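Local coordinates for protein putative cytochrome P450 120 (Synechocystis sp., PDB 2VE3) that binds heme and retinoic acid and probably acts as a cytochrome P450 monooxygenase, inserting oxygen into organic substrates, at residues A[150-155]-A[254-259]. Numbering follows the deposited sequence.
Sequences MTFDVA and AGHETL. With HEM (protoporphyrin IX containing Fe), chain C.
H256 lays one face of its imidazole against F152, whose CB sits 3.7 Å from the ring centroid in a CH-pi contact. The F152 ring then turns its edge to that same imidazole, an edge-to-face pair with planes at 71°. CG of H256 stands anti to the backbone N (chi1 169°), which carries the imidazole across to the 150-155 helix. In the imidazole plane, ND1 meets T151 OG1 at 3.0 Å, a hydrogen bond in which either may donate; NE2 is hydrogen-bonded to E175 OE1, so both ring nitrogens are engaged and the ring's rotation is fixed. T151 OG1 is also hydrogen-bonded to T260 OG1, one turn beyond H256, while T151 CG2 packs on L259 CB at 4.1 Å. With H256 replaced by an alanine, T151 and E175 would probably lose their shared partner, and a gap would open beside F152. A155 CB comes within 4.2 Å of G255 C, where G255 has no side chain to stand between A155 and heme CBC. The far side of 254-259 faces the cofactor: A254 CB lies 3.3 Å from HEM C4C, and T258, its OG1 hydrogen-bonded to A254 O at 2.6 Å, joins A254 in touching retinoic acid. The sequence AGHET matches the oxygen-binding motif of the long distal P450 helix. Segments 150-155 and 254-259 run nearly antiparallel (154°) with axes 8.2 Å apart, so that helix 143-159 lies behind the heme-lining helix 241-272, while helix 170-181 packs on F152 and H256 and helix 394-411 meets T151 and L259 through E400.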
ATOM      1  N   MET A 150       5.317  10.670  10.427  1.00 24.07           N
ATOM      2  CA  MET A 150       6.535   9.878  10.357  1.00 23.29           C
ATOM      3  C   MET A 150       6.756   9.238   8.987  1.00 23.10           C
ATOM      4  O   MET A 150       7.816   9.433   8.395  1.00 23.01           O
ATOM      5  CB  MET A 150       6.547   8.806  11.439  1.00 23.57           C
ATOM      6  CG  MET A 150       7.855   7.991  11.505  1.00 23.70           C
ATOM      7  SD  MET A 150       7.704   6.450  12.441  1.00 23.19           S
ATOM      8  CE  MET A 150       6.521   5.568  11.442  1.00 24.88           C
ATOM      9  N   THR A 151       5.772   8.483   8.488  1.00 22.21           N
ATOM     10  CA  THR A 151       5.980   7.723   7.250  1.00 22.08           C
ATOM     11  C   THR A 151       6.218   8.650   6.069  1.00 22.27           C
ATOM     12  O   THR A 151       7.015   8.318   5.193  1.00 22.53           O
ATOM     13  CB  THR A 151       4.830   6.746   6.885  1.00 21.70           C
ATOM     14  OG1 THR A 151       3.621   7.473   6.630  1.00 20.67           O
ATOM     15  CG2 THR A 151       4.615   5.712   7.960  1.00 19.65           C
ATOM     16  N   PHE A 152       5.530   9.795   6.036  1.00 22.69           N
ATOM     17  CA  PHE A 152       5.822  10.812   5.012  1.00 23.41           C
ATOM     18  C   PHE A 152       7.267  11.285   5.124  1.00 23.78           C
ATOM     19  O   PHE A 152       7.968  11.361   4.120  1.00 25.12           O
ATOM     20  CB  PHE A 152       4.858  12.013   5.028  1.00 23.15           C
ATOM     21  CG  PHE A 152       5.103  12.982   3.888  1.00 22.95           C
ATOM     22  CD1 PHE A 152       4.769  12.634   2.582  1.00 22.62           C
ATOM     23  CD2 PHE A 152       5.732  14.195   4.108  1.00 22.78           C
ATOM     24  CE1 PHE A 152       5.037  13.504   1.514  1.00 23.23           C
ATOM     25  CE2 PHE A 152       5.996  15.068   3.052  1.00 22.56           C
ATOM     26  CZ  PHE A 152       5.648  14.721   1.762  1.00 22.43           C
ATOM     27  N   ASP A 153       7.701  11.592   6.345  1.00 24.23           N
ATOM     28  CA  ASP A 153       9.074  12.013   6.619  1.00 24.22           C
ATOM     29  C   ASP A 153      10.131  11.028   6.134  1.00 23.65           C
ATOM     30  O   ASP A 153      11.159  11.449   5.629  1.00 22.98           O
ATOM     31  CB  ASP A 153       9.280  12.264   8.116  1.00 24.77           C
ATOM     32  CG  ASP A 153       8.862  13.658   8.540  1.00 26.65           C
ATOM     33  OD1 ASP A 153       8.004  14.264   7.854  1.00 28.06           O
ATOM     34  OD2 ASP A 153       9.386  14.140   9.569  1.00 27.49           O
ATOM     35  N   VAL A 154       9.885   9.729   6.320  1.00 23.10           N
ATOM     36  CA  VAL A 154      10.814   8.688   5.873  1.00 22.79           C
ATOM     37  C   VAL A 154      10.866   8.665   4.338  1.00 23.49           C
ATOM     38  O   VAL A 154      11.949   8.608   3.745  1.00 23.80           O
ATOM     39  CB  VAL A 154      10.433   7.296   6.440  1.00 22.72           C
ATOM     40  CG1 VAL A 154      11.288   6.196   5.859  1.00 21.76           C
ATOM     41  CG2 VAL A 154      10.572   7.274   7.956  1.00 22.00           C
ATOM     42  N   ALA A 155       9.688   8.729   3.716  1.00 22.98           N
ATOM     43  CA  ALA A 155       9.562   8.613   2.286  1.00 23.43           C
ATOM     44  C   ALA A 155      10.176   9.832   1.605  1.00 23.88           C
ATOM     45  O   ALA A 155      10.971   9.675   0.676  1.00 24.14           O
ATOM     46  CB  ALA A 155       8.110   8.427   1.882  1.00 22.43           C
ATOM     47  N   ALA A 254       2.958   5.976  -2.581  1.00 18.13           N
ATOM     48  CA  ALA A 254       2.958   4.577  -2.186  1.00 17.99           C
ATOM     49  C   ALA A 254       3.779   4.328  -0.912  1.00 17.85           C
ATOM     50  O   ALA A 254       3.381   3.538  -0.043  1.00 17.67           O
ATOM     51  CB  ALA A 254       3.437   3.702  -3.325  1.00 18.31           C
ATOM     52  N   GLY A 255       4.911   5.022  -0.786  1.00 17.17           N
ATOM     53  CA  GLY A 255       5.822   4.813   0.341  1.00 16.60           C
ATOM     54  C   GLY A 255       5.250   5.356   1.635  1.00 16.90           C
ATOM     55  O   GLY A 255       5.643   4.950   2.734  1.00 17.43           O
ATOM     56  N   HIS A 256       4.331   6.301   1.472  1.00 17.07           N
ATOM     57  CA  HIS A 256       3.703   7.038   2.551  1.00 16.40           C
ATOM     58  C   HIS A 256       2.359   6.394   2.943  1.00 16.04           C
ATOM     59  O   HIS A 256       2.187   5.977   4.078  1.00 14.86           O
ATOM     60  CB  HIS A 256       3.535   8.509   2.121  1.00 16.12           C
ATOM     61  CG  HIS A 256       2.677   9.322   3.033  1.00 16.82           C
ATOM     62  ND1 HIS A 256       2.753   9.232   4.407  1.00 18.00           N
ATOM     63  CD2 HIS A 256       1.732  10.251   2.767  1.00 16.11           C
ATOM     64  CE1 HIS A 256       1.890  10.073   4.945  1.00 18.52           C
ATOM     65  NE2 HIS A 256       1.260  10.704   3.969  1.00 19.31           N
ATOM     66  N   GLU A 257       1.411   6.316   2.009  1.00 15.63           N
ATOM     67  CA  GLU A 257       0.059   5.837   2.359  1.00 15.55           C
ATOM     68  C   GLU A 257       0.023   4.362   2.825  1.00 15.15           C
ATOM     69  O   GLU A 257      -0.534   4.041   3.872  1.00 15.10           O
ATOM     70  CB  GLU A 257      -0.914   6.058   1.203  1.00 15.28           C
ATOM     71  CG  GLU A 257      -2.366   5.619   1.488  1.00 17.33           C
ATOM     72  CD  GLU A 257      -3.108   6.489   2.525  1.00 18.96           C
ATOM     73  OE1 GLU A 257      -2.628   7.598   2.879  1.00 16.42           O
ATOM     74  OE2 GLU A 257      -4.186   6.041   2.977  1.00 18.93           O
ATOM     75  N   THR A 258       0.642   3.472   2.064  1.00 14.15           N
ATOM     76  CA  THR A 258       0.544   2.048   2.397  1.00 13.74           C
ATOM     77  C   THR A 258       1.170   1.801   3.774  1.00 13.73           C
ATOM     78  O   THR A 258       0.614   1.073   4.597  1.00 12.56           O
ATOM     79  CB  THR A 258       1.208   1.149   1.291  1.00 13.82           C
ATOM     80  OG1 THR A 258       2.614   1.415   1.223  1.00 12.88           O
ATOM     81  CG2 THR A 258       0.580   1.427  -0.095  1.00 11.64           C
ATOM     82  N   LEU A 259       2.312   2.442   4.027  1.00 13.32           N
ATOM     83  CA  LEU A 259       3.016   2.232   5.287  1.00 14.53           C
ATOM     84  C   LEU A 259       2.303   2.821   6.480  1.00 15.26           C
ATOM     85  O   LEU A 259       2.396   2.284   7.570  1.00 16.36           O
ATOM     86  CB  LEU A 259       4.476   2.694   5.202  1.00 13.94           C
ATOM     87  CG  LEU A 259       5.225   1.464   4.698  1.00 15.06           C
ATOM     88  CD1 LEU A 259       6.126   1.773   3.531  1.00 16.76           C
ATOM     89  CD2 LEU A 259       5.929   0.720   5.862  1.00 16.01           C
TER
HETATM   90  CHA HEM C1444       1.876  -2.092  -6.771  1.00 15.28           C
HETATM   91  CHB HEM C1444       0.517  -3.241  -2.247  1.00 15.04           C
HETATM   92  CHC HEM C1444       4.119  -0.509  -0.450  1.00 14.33           C
HETATM   93  CHD HEM C1444       5.130   1.080  -4.890  1.00 15.48           C
HETATM   94  C1A HEM C1444       1.184  -2.672  -5.715  1.00 15.75           C
HETATM   95  C2A HEM C1444       0.062  -3.590  -5.792  1.00 16.53           C
HETATM   96  C3A HEM C1444      -0.293  -3.914  -4.533  1.00 15.64           C
HETATM   97  C4A HEM C1444       0.570  -3.194  -3.630  1.00 14.57           C
HETATM   98  CMA HEM C1444      -1.429  -4.851  -4.081  1.00 12.91           C
HETATM   99  CAA HEM C1444      -0.556  -4.136  -7.100  1.00 17.66           C
HETATM  100  CBA HEM C1444      -1.738  -3.303  -7.589  1.00 22.28           C
HETATM  101  CGA HEM C1444      -2.132  -3.836  -8.951  1.00 23.09           C
HETATM  102  O1A HEM C1444      -2.552  -5.028  -9.015  1.00 24.72           O
HETATM  103  O2A HEM C1444      -2.029  -3.077  -9.959  1.00 20.81           O
HETATM  104  C1B HEM C1444       1.397  -2.638  -1.370  1.00 12.51           C
HETATM  105  C2B HEM C1444       1.454  -2.831   0.073  1.00 12.92           C
HETATM  106  C3B HEM C1444       2.459  -2.079   0.568  1.00 12.23           C
HETATM  107  C4B HEM C1444       3.056  -1.388  -0.544  1.00 13.05           C
HETATM  108  CMB HEM C1444       0.509  -3.765   0.860  1.00 10.82           C
HETATM  109  CAB HEM C1444       2.933  -1.903   2.047  1.00 15.23           C
HETATM  110  CBB HEM C1444       2.921  -2.894   2.953  1.00 16.01           C
HETATM  111  C1C HEM C1444       4.754   0.133  -1.487  1.00 13.00           C
HETATM  112  C2C HEM C1444       5.927   0.978  -1.387  1.00 13.34           C
HETATM  113  C3C HEM C1444       6.215   1.423  -2.618  1.00 14.01           C
HETATM  114  C4C HEM C1444       5.209   0.876  -3.529  1.00 14.88           C
HETATM  115  CMC HEM C1444       6.714   1.263  -0.079  1.00 12.86           C
HETATM  116  CAC HEM C1444       7.408   2.329  -3.038  1.00 15.51           C
HETATM  117  CBC HEM C1444       7.482   3.636  -2.762  1.00 17.19           C
HETATM  118  C1D HEM C1444       4.295   0.446  -5.788  1.00 14.67           C
HETATM  119  C2D HEM C1444       4.187   0.802  -7.178  1.00 16.13           C
HETATM  120  C3D HEM C1444       3.169  -0.176  -7.774  1.00 14.38           C
HETATM  121  C4D HEM C1444       2.783  -1.049  -6.681  1.00 15.82           C
HETATM  122  CMD HEM C1444       4.941   1.946  -7.904  1.00 16.86           C
HETATM  123  CAD HEM C1444       2.664  -0.252  -9.233  1.00 15.12           C
HETATM  124  CBD HEM C1444       3.317  -1.461  -9.898  1.00 14.58           C
HETATM  125  CGD HEM C1444       2.888  -1.569 -11.342  1.00 17.76           C
HETATM  126  O1D HEM C1444       3.536  -2.356 -12.076  1.00 18.96           O
HETATM  127  O2D HEM C1444       1.915  -0.884 -11.780  1.00 19.97           O
HETATM  128  NA  HEM C1444       1.462  -2.456  -4.387  1.00 14.51           N
HETATM  129  NB  HEM C1444       2.381  -1.735  -1.710  1.00 13.52           N
HETATM  130  NC  HEM C1444       4.330   0.097  -2.804  1.00 14.17           N
HETATM  131  ND  HEM C1444       3.471  -0.653  -5.530  1.00 15.52           N
HETATM  132 FE   HEM C1444       3.119  -1.398  -3.587  1.00 15.89          FE